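Local coordinates for flagellar basal body protein (Helicobacter pylori, PDB 5NPY) that probably serves as a structural subunit of the bacterial flagellar hook, the segment between the basal-body rod and the filament, at residues I507-N512 against L552-I557; K284-K289 against L310-P315; Y371-E376 against M435-K440; D203-V208 against A231-D236. One frame throughout, in Å; residues are numbered along the deposited sequence.

Contact 1 of 4, residues I507-N512 against L552-I557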
loop_
_atom_site.group_PDB
_atom_site.type_symbol
_atom_site.label_atom_id
_atom_site.label_comp_id
_atom_site.label_asym_id
_atom_site.label_seq_id
_atom_site.Cartn_x
_atom_site.Cartn_y
_atom_site.Cartn_z
ATOM N N ILE A 507 5.585 30.068 22.480
ATOM C CA ILE A 507 6.092 31.400 22.175
ATOM C C ILE A 507 4.909 32.354 22.249
ATOM O O ILE A 507 3.848 32.074 21.685
ATOM C CB ILE A 507 6.759 31.479 20.784
ATOM C CG1 ILE A 507 8.054 30.673 20.744
ATOM C CG2 ILE A 507 7.070 32.924 20.415
ATOM C CD1 ILE A 507 9.232 31.368 21.413
ATOM N N LEU A 508 5.076 33.463 22.954
ATOM C CA LEU A 508 4.033 34.473 23.069
ATOM C C LEU A 508 4.648 35.849 22.864
ATOM O O LEU A 508 5.773 36.109 23.304
ATOM C CB LEU A 508 3.319 34.416 24.429
ATOM C CG LEU A 508 2.565 33.119 24.738
ATOM C CD1 LEU A 508 2.236 33.050 26.207
ATOM C CD2 LEU A 508 1.293 33.013 23.903
ATOM N N ALA A 509 3.909 36.720 22.183
ATOM C CA ALA A 509 4.336 38.082 21.913
ATOM C C ALA A 509 3.316 39.062 22.475
ATOM O O ALA A 509 2.216 38.688 22.892
ATOM C CB ALA A 509 4.533 38.319 20.410
ATOM N N PHE A 510 3.702 40.334 22.479
ATOM C CA PHE A 510 2.857 41.404 22.973
ATOM C C PHE A 510 3.082 42.632 22.114
ATOM O O PHE A 510 4.165 42.823 21.558
ATOM C CB PHE A 510 3.157 41.750 24.430
ATOM C CG PHE A 510 3.075 40.582 25.362
ATOM C CD1 PHE A 510 4.161 39.736 25.534
ATOM C CD2 PHE A 510 1.913 40.337 26.083
ATOM C CE1 PHE A 510 4.083 38.660 26.401
ATOM C CE2 PHE A 510 1.831 39.266 26.953
ATOM C CZ PHE A 510 2.913 38.424 27.109
ATOM N N THR A 511 2.050 43.465 22.012
ATOM C CA THR A 511 2.205 44.726 21.301
ATOM C C THR A 511 2.945 45.772 22.125
ATOM O O THR A 511 3.325 46.813 21.576
ATOM C CB THR A 511 0.839 45.278 20.880
ATOM O OG1 THR A 511 0.022 45.488 22.044
ATOM C CG2 THR A 511 0.142 44.316 19.908
ATOM N N ASN A 512 3.168 45.524 23.419
ATOM C CA ASN A 512 3.944 46.452 24.243
ATOM C C ASN A 512 4.690 45.656 25.323
ATOM O O ASN A 512 4.187 45.476 26.433
ATOM C CB ASN A 512 3.055 47.515 24.862
ATOM C CG ASN A 512 3.854 48.531 25.635
ATOM O OD1 ASN A 512 4.957 48.881 25.221
ATOM N ND2 ASN A 512 3.330 48.985 26.775
ATOM N N LEU A 552 5.627 30.392 12.946
ATOM C CA LEU A 552 5.831 31.438 13.908
ATOM C C LEU A 552 5.760 32.749 13.175
ATOM O O LEU A 552 6.334 32.904 12.118
ATOM C CB LEU A 552 7.176 31.255 14.598
ATOM C CG LEU A 552 7.255 30.207 15.695
ATOM C CD1 LEU A 552 8.641 29.837 15.997
ATOM C CD2 LEU A 552 6.605 30.700 16.897
ATOM N N LYS A 553 5.073 33.710 13.749
ATOM C CA LYS A 553 4.905 34.981 13.081
ATOM C C LYS A 553 5.964 36.040 13.237
ATOM O O LYS A 553 6.208 36.788 12.340
ATOM C CB LYS A 553 3.590 35.579 13.485
ATOM C CG LYS A 553 2.431 34.811 13.077
ATOM C CD LYS A 553 1.195 35.445 13.618
ATOM C CE LYS A 553 0.947 35.012 15.006
ATOM N NZ LYS A 553 -0.102 35.787 15.633
ATOM N N PHE A 554 6.600 36.074 14.379
ATOM C CA PHE A 554 7.547 37.099 14.709
ATOM C C PHE A 554 8.980 36.701 14.945
ATOM O O PHE A 554 9.793 37.528 15.269
ATOM C CB PHE A 554 7.021 37.806 15.948
ATOM C CG PHE A 554 5.542 37.995 15.951
ATOM C CD1 PHE A 554 4.940 38.751 14.998
ATOM C CD2 PHE A 554 4.753 37.388 16.885
ATOM C CE1 PHE A 554 3.584 38.912 14.976
ATOM C CE2 PHE A 554 3.394 37.548 16.880
ATOM C CZ PHE A 554 2.808 38.317 15.923
ATOM N N GLY A 555 9.306 35.441 14.772
ATOM C CA GLY A 555 10.663 35.043 15.005
ATOM C C GLY A 555 10.973 33.650 14.571
ATOM O O GLY A 555 10.257 33.058 13.802
ATOM N N LYS A 556 12.073 33.140 15.082
ATOM C CA LYS A 556 12.557 31.800 14.789
ATOM C C LYS A 556 13.266 31.259 16.022
ATOM O O LYS A 556 13.926 32.011 16.746
ATOM C CB LYS A 556 13.501 31.810 13.577
ATOM C CG LYS A 556 14.982 31.887 13.923
ATOM C CD LYS A 556 15.802 32.474 12.782
ATOM C CE LYS A 556 15.521 31.755 11.474
ATOM N NZ LYS A 556 15.966 32.542 10.287
ATOM N N ILE A 557 13.120 29.958 16.261
ATOM C CA ILE A 557 13.772 29.276 17.372
ATOM C C ILE A 557 15.030 28.595 16.853
ATOM O O ILE A 557 14.999 27.928 15.813
ATOM C CB ILE A 557 12.825 28.256 18.030
ATOM C CG1 ILE A 557 11.643 28.975 18.675
ATOM C CG2 ILE A 557 13.561 27.457 19.067
ATOM C CD1 ILE A 557 10.760 28.077 19.540
#
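Ile507 carries most of the meeting between 507-512 and 552-557. Its CB lies 4.0 Å from Leu552 CD2. With CG1 set opposite the carbonyl carbon (chi1 -68°), the longer branch is carried to Ile557: CG1 is 3.9 Å from Ile557 CD1, while still 4.1 Å from Leu552 CD2. The tip, Ile507 CD1, ends 4.1 Å from Ile557 CD1, so these two side chains reach toward each other tip to tip, whereas Ile507 and Leu552 cross at about a right angle. The shorter branch, Ile507 CG2, stays 4.2 Å from the same Leu552 methyl.

Two residues on, Ala509 CB approaches the Phe554 ring obliquely, 3.7 Å from Phe554 CD2. That ring is also covered on one face by its neighbour, with Lys553 CB 3.6 Å above its plane.

The two segments share no hydrogen bond; their backbones are tied instead to other strands, Ala509 to Ile543 and Lys556 to Gln92. Tyr91, on strand 87-93, touches Ile507, Phe554 and Ile557 alike; this strand, near the start of the modelled chain, pairs with strand 555-559 near its end, in a region consistent with the D1 domain of hook proteins. Since aliphatic carbons and one aromatic ring make up the interface, it holds by close fit and exclusion of water, with no polar pair to dictate its direction.

Contact 2 of 4, residues K284-K289 against L310-P315; sequences KLLKEK and LEIANP
Lys287 and Leu286 meet 310-315 because both side chains set CG opposite their own backbone N. For Lys287 (chi1 -179°) the chain then bends at chi2, 62°, and runs on extended, so that the ammonium ends against the Pro315 ring, NZ standing 3.4 Å from Pro315 CG. This is van der Waals contact of a charged end with a saturated carbon. NZ also makes a weak hydrogen bond to Gly291 O and a long, weak ion pair with Asp293.

One residue earlier the meeting is wholly apolar and looser: Leu286 CD2 lies 4.3 Å from Ile312 CG2. Both residues are buried, and each has further company, Leu286 against Leu294 and Ile312 against Phe322.

No hydrogen bond joins the segments. Strand 308-313 is bonded by its backbone to strand 293-298 on one hand and to strand 346-364 on the other, while helix 279-289 also sets Leu285 and Lys289 against Phe264 of strand 260-266. The result is alpha/beta packing in which one helix meets strands of two different sheets, 308-313 and 260-266, with a buried leucine turned to the interior and a solvent-exposed lysine at the margin.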
loop_
_atom_site.group_PDB
_atom_site.type_symbol
_atom_site.label_atom_id
_atom_site.label_comp_id
_atom_site.label_asym_id
_atom_site.label_seq_id
_atom_site.Cartn_x
_atom_site.Cartn_y
_atom_site.Cartn_z
ATOM N N LYS A 284 -16.284 -25.951 -26.866
ATOM C CA LYS A 284 -17.670 -26.147 -27.281
ATOM C C LYS A 284 -17.824 -25.983 -28.786
ATOM O O LYS A 284 -18.510 -26.775 -29.440
ATOM C CB LYS A 284 -18.561 -25.146 -26.535
ATOM C CG LYS A 284 -20.048 -25.384 -26.624
ATOM C CD LYS A 284 -20.796 -24.191 -26.066
ATOM C CE LYS A 284 -22.285 -24.448 -26.016
ATOM N NZ LYS A 284 -23.059 -23.229 -26.388
ATOM N N LEU A 285 -17.193 -24.957 -29.350
ATOM C CA LEU A 285 -17.291 -24.721 -30.786
ATOM C C LEU A 285 -16.644 -25.859 -31.569
ATOM O O LEU A 285 -17.234 -26.378 -32.523
ATOM C CB LEU A 285 -16.648 -23.374 -31.111
ATOM C CG LEU A 285 -16.816 -22.728 -32.474
ATOM C CD1 LEU A 285 -18.302 -22.551 -32.822
ATOM C CD2 LEU A 285 -16.072 -21.382 -32.456
ATOM N N LEU A 286 -15.456 -26.294 -31.140
ATOM C CA LEU A 286 -14.784 -27.420 -31.784
ATOM C C LEU A 286 -15.560 -28.729 -31.647
ATOM O O LEU A 286 -15.507 -29.570 -32.548
ATOM C CB LEU A 286 -13.392 -27.588 -31.197
ATOM C CG LEU A 286 -12.549 -28.720 -31.756
ATOM C CD1 LEU A 286 -12.110 -28.399 -33.179
ATOM C CD2 LEU A 286 -11.360 -28.932 -30.835
ATOM N N LYS A 287 -16.265 -28.937 -30.532
ATOM C CA LYS A 287 -16.981 -30.199 -30.358
ATOM C C LYS A 287 -18.206 -30.273 -31.255
ATOM O O LYS A 287 -18.493 -31.326 -31.828
ATOM C CB LYS A 287 -17.395 -30.391 -28.899
ATOM C CG LYS A 287 -18.123 -31.717 -28.634
ATOM C CD LYS A 287 -17.232 -32.939 -28.950
ATOM C CE LYS A 287 -17.820 -34.228 -28.353
ATOM N NZ LYS A 287 -17.039 -35.459 -28.672
ATOM N N GLU A 288 -18.946 -29.169 -31.383
ATOM C CA GLU A 288 -20.158 -29.156 -32.196
ATOM C C GLU A 288 -19.848 -29.287 -33.691
ATOM O O GLU A 288 -20.474 -30.089 -34.395
ATOM C CB GLU A 288 -20.942 -27.879 -31.901
ATOM C CG GLU A 288 -21.390 -27.823 -30.455
ATOM C CD GLU A 288 -22.089 -26.530 -30.092
ATOM O OE1 GLU A 288 -21.837 -25.513 -30.773
ATOM O OE2 GLU A 288 -22.886 -26.541 -29.123
ATOM N N LYS A 289 -18.873 -28.523 -34.197
ATOM C CA LYS A 289 -18.642 -28.483 -35.645
ATOM C C LYS A 289 -17.839 -29.681 -36.142
ATOM O O LYS A 289 -18.083 -30.180 -37.245
ATOM C CB LYS A 289 -17.939 -27.179 -36.027
ATOM C CG LYS A 289 -18.725 -25.932 -35.647
ATOM C CD LYS A 289 -19.990 -25.858 -36.491
ATOM C CE LYS A 289 -20.833 -24.658 -36.119
ATOM N NZ LYS A 289 -22.282 -24.968 -36.171
ATOM N N LEU A 310 -2.536 -28.468 -24.084
ATOM C CA LEU A 310 -3.815 -28.669 -24.746
ATOM C C LEU A 310 -3.709 -29.853 -25.703
ATOM O O LEU A 310 -2.639 -30.152 -26.245
ATOM C CB LEU A 310 -4.242 -27.413 -25.509
ATOM C CG LEU A 310 -4.421 -26.144 -24.677
ATOM C CD1 LEU A 310 -4.800 -24.980 -25.590
ATOM C CD2 LEU A 310 -5.468 -26.325 -23.580
ATOM N N GLU A 311 -4.837 -30.527 -25.916
ATOM C CA GLU A 311 -4.837 -31.761 -26.683
ATOM C C GLU A 311 -6.109 -31.857 -27.507
ATOM O O GLU A 311 -7.212 -31.754 -26.963
ATOM C CB GLU A 311 -4.716 -32.962 -25.743
ATOM C CG GLU A 311 -5.042 -34.291 -26.374
ATOM C CD GLU A 311 -5.299 -35.364 -25.340
ATOM O OE1 GLU A 311 -6.263 -35.207 -24.548
ATOM O OE2 GLU A 311 -4.522 -36.343 -25.306
ATOM N N ILE A 312 -5.957 -32.057 -28.811
ATOM C CA ILE A 312 -7.084 -32.288 -29.704
ATOM C C ILE A 312 -7.194 -33.791 -29.908
ATOM O O ILE A 312 -6.297 -34.419 -30.478
ATOM C CB ILE A 312 -6.921 -31.548 -31.035
ATOM C CG1 ILE A 312 -6.560 -30.089 -30.774
ATOM C CG2 ILE A 312 -8.216 -31.618 -31.853
ATOM C CD1 ILE A 312 -6.356 -29.296 -32.041
ATOM N N ALA A 313 -8.290 -34.373 -29.427
ATOM C CA ALA A 313 -8.449 -35.816 -29.359
ATOM C C ALA A 313 -9.753 -36.235 -30.020
ATOM O O ALA A 313 -10.759 -35.520 -29.966
ATOM C CB ALA A 313 -8.427 -36.309 -27.903
ATOM N N ASN A 314 -9.720 -37.407 -30.653
ATOM C CA ASN A 314 -10.918 -38.030 -31.185
ATOM C C ASN A 314 -11.426 -39.020 -30.159
ATOM O O ASN A 314 -10.691 -39.958 -29.814
ATOM C CB ASN A 314 -10.620 -38.736 -32.500
ATOM C CG ASN A 314 -11.836 -39.438 -33.078
ATOM O OD1 ASN A 314 -12.923 -39.386 -32.513
ATOM N ND2 ASN A 314 -11.658 -40.083 -34.227
ATOM N N PRO A 315 -12.651 -38.860 -29.632
ATOM C CA PRO A 315 -13.122 -39.783 -28.592
ATOM C C PRO A 315 -13.572 -41.128 -29.155
ATOM O O PRO A 315 -13.365 -42.169 -28.523
ATOM C CB PRO A 315 -14.284 -39.017 -27.939
ATOM C CG PRO A 315 -14.539 -37.789 -28.815
ATOM C CD PRO A 315 -13.698 -37.906 -30.035
#

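Contact 3 of 4, residues Y371-E376 against M435-K440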
loop_
_atom_site.group_PDB
_atom_site.type_symbol
_atom_site.label_atom_id
_atom_site.label_comp_id
_atom_site.label_asym_id
_atom_site.label_seq_id
_atom_site.Cartn_x
_atom_site.Cartn_y
_atom_site.Cartn_z
ATOM N N TYR A 371 5.861 -10.070 9.546
ATOM C CA TYR A 371 5.288 -11.093 8.692
ATOM C C TYR A 371 5.164 -10.520 7.283
ATOM O O TYR A 371 5.307 -9.313 7.068
ATOM C CB TYR A 371 3.926 -11.544 9.232
ATOM C CG TYR A 371 4.018 -12.372 10.491
ATOM C CD1 TYR A 371 3.884 -13.753 10.439
ATOM C CD2 TYR A 371 4.233 -11.779 11.731
ATOM C CE1 TYR A 371 3.963 -14.528 11.581
ATOM C CE2 TYR A 371 4.316 -12.545 12.887
ATOM C CZ TYR A 371 4.174 -13.923 12.804
ATOM O OH TYR A 371 4.252 -14.711 13.936
ATOM N N LEU A 372 4.927 -11.391 6.308
ATOM C CA LEU A 372 4.999 -11.009 4.901
ATOM C C LEU A 372 3.645 -11.233 4.222
ATOM O O LEU A 372 3.225 -12.377 4.022
ATOM C CB LEU A 372 6.111 -11.791 4.206
ATOM C CG LEU A 372 7.559 -11.565 4.682
ATOM C CD1 LEU A 372 8.473 -12.558 3.964
ATOM C CD2 LEU A 372 8.068 -10.118 4.466
ATOM N N LEU A 373 2.968 -10.149 3.863
ATOM C CA LEU A 373 1.663 -10.240 3.200
ATOM C C LEU A 373 1.920 -10.424 1.702
ATOM O O LEU A 373 2.311 -9.483 0.995
ATOM C CB LEU A 373 0.813 -9.012 3.521
ATOM C CG LEU A 373 -0.570 -8.871 2.833
ATOM C CD1 LEU A 373 -1.245 -10.190 2.721
ATOM C CD2 LEU A 373 -1.503 -7.934 3.552
ATOM N N GLN A 374 1.734 -11.652 1.212
ATOM C CA GLN A 374 2.085 -11.978 -0.162
ATOM C C GLN A 374 0.838 -12.105 -1.023
ATOM O O GLN A 374 -0.249 -12.456 -0.545
ATOM C CB GLN A 374 2.917 -13.251 -0.242
ATOM C CG GLN A 374 4.280 -13.075 0.437
ATOM C CD GLN A 374 5.254 -14.202 0.191
ATOM O OE1 GLN A 374 4.947 -15.179 -0.489
ATOM N NE2 GLN A 374 6.448 -14.070 0.755
ATOM N N SER A 375 1.004 -11.753 -2.298
ATOM C CA SER A 375 -0.047 -11.834 -3.301
ATOM C C SER A 375 0.567 -12.352 -4.577
ATOM O O SER A 375 1.605 -11.848 -5.005
ATOM C CB SER A 375 -0.694 -10.480 -3.596
ATOM O OG SER A 375 -1.576 -10.102 -2.574
ATOM N N GLU A 376 -0.093 -13.326 -5.189
ATOM C CA GLU A 376 0.250 -13.803 -6.515
ATOM C C GLU A 376 -0.933 -13.583 -7.453
ATOM O O GLU A 376 -2.083 -13.836 -7.083
ATOM C CB GLU A 376 0.611 -15.264 -6.458
ATOM C CG GLU A 376 1.572 -15.631 -5.340
ATOM C CD GLU A 376 1.992 -17.075 -5.484
ATOM O OE1 GLU A 376 1.583 -17.914 -4.664
ATOM O OE2 GLU A 376 2.665 -17.383 -6.488
ATOM N N MET A 435 -10.701 -7.246 1.106
ATOM C CA MET A 435 -10.874 -8.608 1.587
ATOM C C MET A 435 -10.450 -8.671 3.049
ATOM O O MET A 435 -9.834 -7.740 3.587
ATOM C CB MET A 435 -10.097 -9.617 0.709
ATOM C CG MET A 435 -8.613 -9.826 1.067
ATOM S SD MET A 435 -7.676 -10.592 -0.300
ATOM C CE MET A 435 -7.317 -9.083 -1.228
ATOM N N THR A 436 -10.815 -9.773 3.703
ATOM C CA THR A 436 -10.497 -9.979 5.116
ATOM C C THR A 436 -9.598 -11.194 5.262
ATOM O O THR A 436 -9.991 -12.314 4.922
ATOM C CB THR A 436 -11.753 -10.148 5.978
ATOM O OG1 THR A 436 -12.483 -8.912 5.989
ATOM C CG2 THR A 436 -11.337 -10.503 7.434
ATOM N N LEU A 437 -8.382 -10.961 5.728
ATOM C CA LEU A 437 -7.442 -12.021 6.043
ATOM C C LEU A 437 -7.446 -12.220 7.542
ATOM O O LEU A 437 -7.717 -11.287 8.300
ATOM C CB LEU A 437 -6.026 -11.659 5.597
ATOM C CG LEU A 437 -5.906 -11.083 4.194
ATOM C CD1 LEU A 437 -4.431 -10.818 3.908
ATOM C CD2 LEU A 437 -6.543 -12.027 3.183
ATOM N N ASP A 438 -7.107 -13.426 7.969
ATOM C CA ASP A 438 -6.882 -13.711 9.381
ATOM C C ASP A 438 -5.383 -13.639 9.680
ATOM O O ASP A 438 -4.602 -14.468 9.201
ATOM C CB ASP A 438 -7.449 -15.075 9.768
ATOM C CG ASP A 438 -7.303 -15.339 11.249
ATOM O OD1 ASP A 438 -6.278 -15.947 11.643
ATOM O OD2 ASP A 438 -8.194 -14.885 12.013
ATOM N N PHE A 439 -4.992 -12.662 10.484
ATOM C CA PHE A 439 -3.599 -12.430 10.861
ATOM C C PHE A 439 -3.393 -12.854 12.324
ATOM O O PHE A 439 -3.456 -12.027 13.243
ATOM C CB PHE A 439 -3.242 -10.963 10.658
ATOM C CG PHE A 439 -1.815 -10.643 10.953
ATOM C CD1 PHE A 439 -1.430 -9.337 11.235
ATOM C CD2 PHE A 439 -0.846 -11.630 10.908
ATOM C CE1 PHE A 439 -0.105 -9.042 11.483
ATOM C CE2 PHE A 439 0.483 -11.335 11.152
ATOM C CZ PHE A 439 0.854 -10.051 11.439
ATOM N N LYS A 440 -3.105 -14.144 12.520
ATOM C CA LYS A 440 -2.802 -14.711 13.846
ATOM C C LYS A 440 -3.928 -14.446 14.840
ATOM O O LYS A 440 -3.686 -14.058 15.980
ATOM C CB LYS A 440 -1.473 -14.179 14.395
ATOM C CG LYS A 440 -0.260 -14.948 13.905
ATOM C CD LYS A 440 1.028 -14.174 14.139
ATOM C CE LYS A 440 1.295 -13.981 15.608
ATOM N NZ LYS A 440 2.657 -13.420 15.859
#
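Tyr371 receives two residues of 435-440, Phe439 at its ring and Lys440 at its hydroxyl, and the conformations explain how. Phe439 holds CG opposite its backbone N (chi1 -177°), which swings the ring toward 371-376 although its CB does not head straight there. The result is an offset edge-to-face pair: centroids 5.4 Å apart, planes at 76°, and Phe439 CE2 lying over one face of the tyrosine, 3.7 Å from Tyr371 CG and displaced toward the rim.

Lys440 has a left-handed backbone (phi 56°) just after the strand ends. Its side chain crosses the tyrosine at about a right angle: CD passes 3.4 Å from Tyr371 CZ, and the bend at chi3 beyond it turns CE and NZ to the hydroxyl, where NZ donates a hydrogen bond to Tyr371 OH at 2.8 Å. Asp365 takes the same ammonium in a salt bridge.

Deeper in, Leu373 and Leu437 meet methyl to methyl, with CD1 of each 3.5 Å apart, tighter than usual for carbon. The strands belong to different sheets and share no backbone bond here; Ile404 and Ile413 touch the side chains of both Tyr371 and Phe439, adding to the apolar layer.

Chemically, the contact grades from leucine to ring to a charged hydrogen bond. The lysine bond would fix the tyrosine hydroxyl and may stabilise negative character on its oxygen, an effect that Asp365, by partly offsetting the ammonium charge, probably tempers.

Contact 4 of 4, residues D203-V208 against A231-D236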
loop_
_atom_site.group_PDB
_atom_site.type_symbol
_atom_site.label_atom_id
_atom_site.label_comp_id
_atom_site.label_asym_id
_atom_site.label_seq_id
_atom_site.Cartn_x
_atom_site.Cartn_y
_atom_site.Cartn_z
ATOM N N ASP A 203 4.711 -8.776 -18.852
ATOM C CA ASP A 203 5.945 -8.898 -18.088
ATOM C C ASP A 203 6.404 -10.304 -17.709
ATOM O O ASP A 203 7.432 -10.781 -18.199
ATOM C CB ASP A 203 5.852 -8.137 -16.767
ATOM C CG ASP A 203 6.177 -6.668 -16.892
ATOM O OD1 ASP A 203 6.524 -6.088 -15.834
ATOM O OD2 ASP A 203 6.073 -6.098 -18.010
ATOM N N HIS A 204 5.675 -10.964 -16.813
ATOM C CA HIS A 204 6.140 -12.210 -16.227
ATOM C C HIS A 204 5.103 -13.257 -16.587
ATOM O O HIS A 204 3.924 -12.954 -16.765
ATOM C CB HIS A 204 6.366 -12.211 -14.709
ATOM C CG HIS A 204 7.185 -11.057 -14.213
ATOM N ND1 HIS A 204 8.518 -11.176 -13.882
ATOM C CD2 HIS A 204 6.855 -9.762 -13.987
ATOM C CE1 HIS A 204 8.974 -10.004 -13.476
ATOM N NE2 HIS A 204 7.983 -9.129 -13.533
ATOM N N LEU A 205 5.570 -14.494 -16.715
ATOM C CA LEU A 205 4.727 -15.638 -17.005
ATOM C C LEU A 205 5.078 -16.763 -16.044
ATOM O O LEU A 205 6.204 -16.848 -15.540
ATOM C CB LEU A 205 4.903 -16.122 -18.441
ATOM C CG LEU A 205 4.438 -15.151 -19.525
ATOM C CD1 LEU A 205 5.240 -15.383 -20.839
ATOM C CD2 LEU A 205 2.895 -15.265 -19.760
ATOM N N LYS A 206 4.086 -17.606 -15.777
ATOM C CA LYS A 206 4.270 -18.860 -15.076
ATOM C C LYS A 206 3.594 -19.966 -15.879
ATOM O O LYS A 206 2.632 -19.727 -16.627
ATOM C CB LYS A 206 3.678 -18.827 -13.648
ATOM C CG LYS A 206 4.486 -18.092 -12.601
ATOM C CD LYS A 206 5.448 -18.997 -11.851
ATOM C CE LYS A 206 6.214 -18.204 -10.788
ATOM N NZ LYS A 206 7.702 -18.188 -10.944
ATOM N N GLY A 207 4.113 -21.179 -15.724
ATOM C CA GLY A 207 3.399 -22.325 -16.226
ATOM C C GLY A 207 1.973 -22.254 -15.726
ATOM O O GLY A 207 1.714 -21.868 -14.578
ATOM N N VAL A 208 1.032 -22.600 -16.600
ATOM C CA VAL A 208 -0.361 -22.459 -16.248
ATOM C C VAL A 208 -0.762 -23.442 -15.145
ATOM O O VAL A 208 -1.779 -23.226 -14.477
ATOM C CB VAL A 208 -1.191 -22.591 -17.541
ATOM C CG1 VAL A 208 -1.451 -24.066 -17.890
ATOM C CG2 VAL A 208 -2.457 -21.760 -17.437
ATOM N N ALA A 231 -5.281 -14.438 -22.920
ATOM C CA ALA A 231 -4.573 -14.259 -21.644
ATOM C C ALA A 231 -3.610 -15.413 -21.395
ATOM O O ALA A 231 -3.553 -15.992 -20.303
ATOM C CB ALA A 231 -5.565 -14.115 -20.488
ATOM N N LEU A 232 -2.839 -15.748 -22.430
ATOM C CA LEU A 232 -1.946 -16.898 -22.403
ATOM C C LEU A 232 -0.677 -16.602 -23.195
ATOM O O LEU A 232 -0.587 -15.615 -23.932
ATOM C CB LEU A 232 -2.632 -18.137 -22.977
ATOM C CG LEU A 232 -3.785 -18.728 -22.157
ATOM C CD1 LEU A 232 -4.489 -19.735 -23.011
ATOM C CD2 LEU A 232 -3.263 -19.369 -20.873
ATOM N N ALA A 233 0.301 -17.498 -23.057
ATOM C CA ALA A 233 1.515 -17.467 -23.860
ATOM C C ALA A 233 1.998 -18.900 -24.023
ATOM O O ALA A 233 1.687 -19.766 -23.200
ATOM C CB ALA A 233 2.603 -16.580 -23.218
ATOM N N ASN A 234 2.783 -19.145 -25.085
ATOM C CA ASN A 234 3.312 -20.482 -25.317
ATOM C C ASN A 234 4.619 -20.698 -24.548
ATOM O O ASN A 234 5.062 -19.859 -23.764
ATOM C CB ASN A 234 3.499 -20.769 -26.811
ATOM C CG ASN A 234 4.502 -19.840 -27.498
ATOM O OD1 ASN A 234 5.437 -19.313 -26.889
ATOM N ND2 ASN A 234 4.306 -19.654 -28.800
ATOM N N ASP A 235 5.257 -21.839 -24.805
ATOM C CA ASP A 235 6.424 -22.279 -24.049
ATOM C C ASP A 235 7.638 -21.379 -24.266
ATOM O O ASP A 235 8.513 -21.296 -23.396
ATOM C CB ASP A 235 6.763 -23.714 -24.440
ATOM C CG ASP A 235 7.647 -24.379 -23.441
ATOM O OD1 ASP A 235 8.612 -25.064 -23.855
ATOM O OD2 ASP A 235 7.363 -24.206 -22.237
ATOM N N ASP A 236 7.729 -20.719 -25.413
ATOM C CA ASP A 236 8.798 -19.765 -25.661
ATOM C C ASP A 236 8.394 -18.341 -25.275
ATOM O O ASP A 236 9.058 -17.375 -25.689
ATOM C CB ASP A 236 9.243 -19.851 -27.126
ATOM C CG ASP A 236 9.534 -21.295 -27.567
ATOM O OD1 ASP A 236 9.168 -21.662 -28.709
ATOM O OD2 ASP A 236 10.120 -22.065 -26.765
#
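Leu205 forks over Ala233: its two methyls, CD1 and CD2, each come within 3.7 Å of Ala233 CB, so that the single methyl of the alanine is received between the branches of the leucine. Both side chains leave their backbones heading for the opposite segment, and Leu205, with CG set opposite its carbonyl carbon (chi1 -66°), spans most of the gap. Further along, Val208 also points across, but Leu232 begins off to one side and arrives through one methyl, Leu232 CD2, 4.3 Å from Val208 CG2. The second meeting is therefore the looser of the two.

The segments have no hydrogen bond between them. Each is instead bound to strand 346-364, His204, Lys206 and Val208 pairing with Tyr356, Ile354 and Ile352, and Ala233 with Lys353. Just past the contact, Asn234 OD1 accepts a weak bond from Asp236 N, as in an Asx turn, while Asn234 ND2 is held by Glu238 OE1 and the carbonyl oxygen of Lys331.

Purely aliphatic groups thus bring the loop and the short strand together, and dispersion and water exclusion supply the cohesion; the directional bonds that place the two segments come from the strand they share.

Contacts 2, 3 and 4 all reach the antiparallel sheet that includes strand 346-364, whereas contact 1 belongs to a distant part of this elongated molecule. The centres of contacts 1 and 2 are 85 Å apart, on opposite sides of the chain's centre. Contact 4 lies closer to the others on the sheet: its centre is 23 Å from that of contact 2 and 26 Å from that of contact 3, and its nearest atoms approach each to about 6 Å without touching. The bound tris-hydroxymethyl-methyl-ammonium lies about 12 Å from the side chain of Leu232, too far to touch it, and no residue of the four contacts lines its pocket. Along the chain, all four follow one another without overlap.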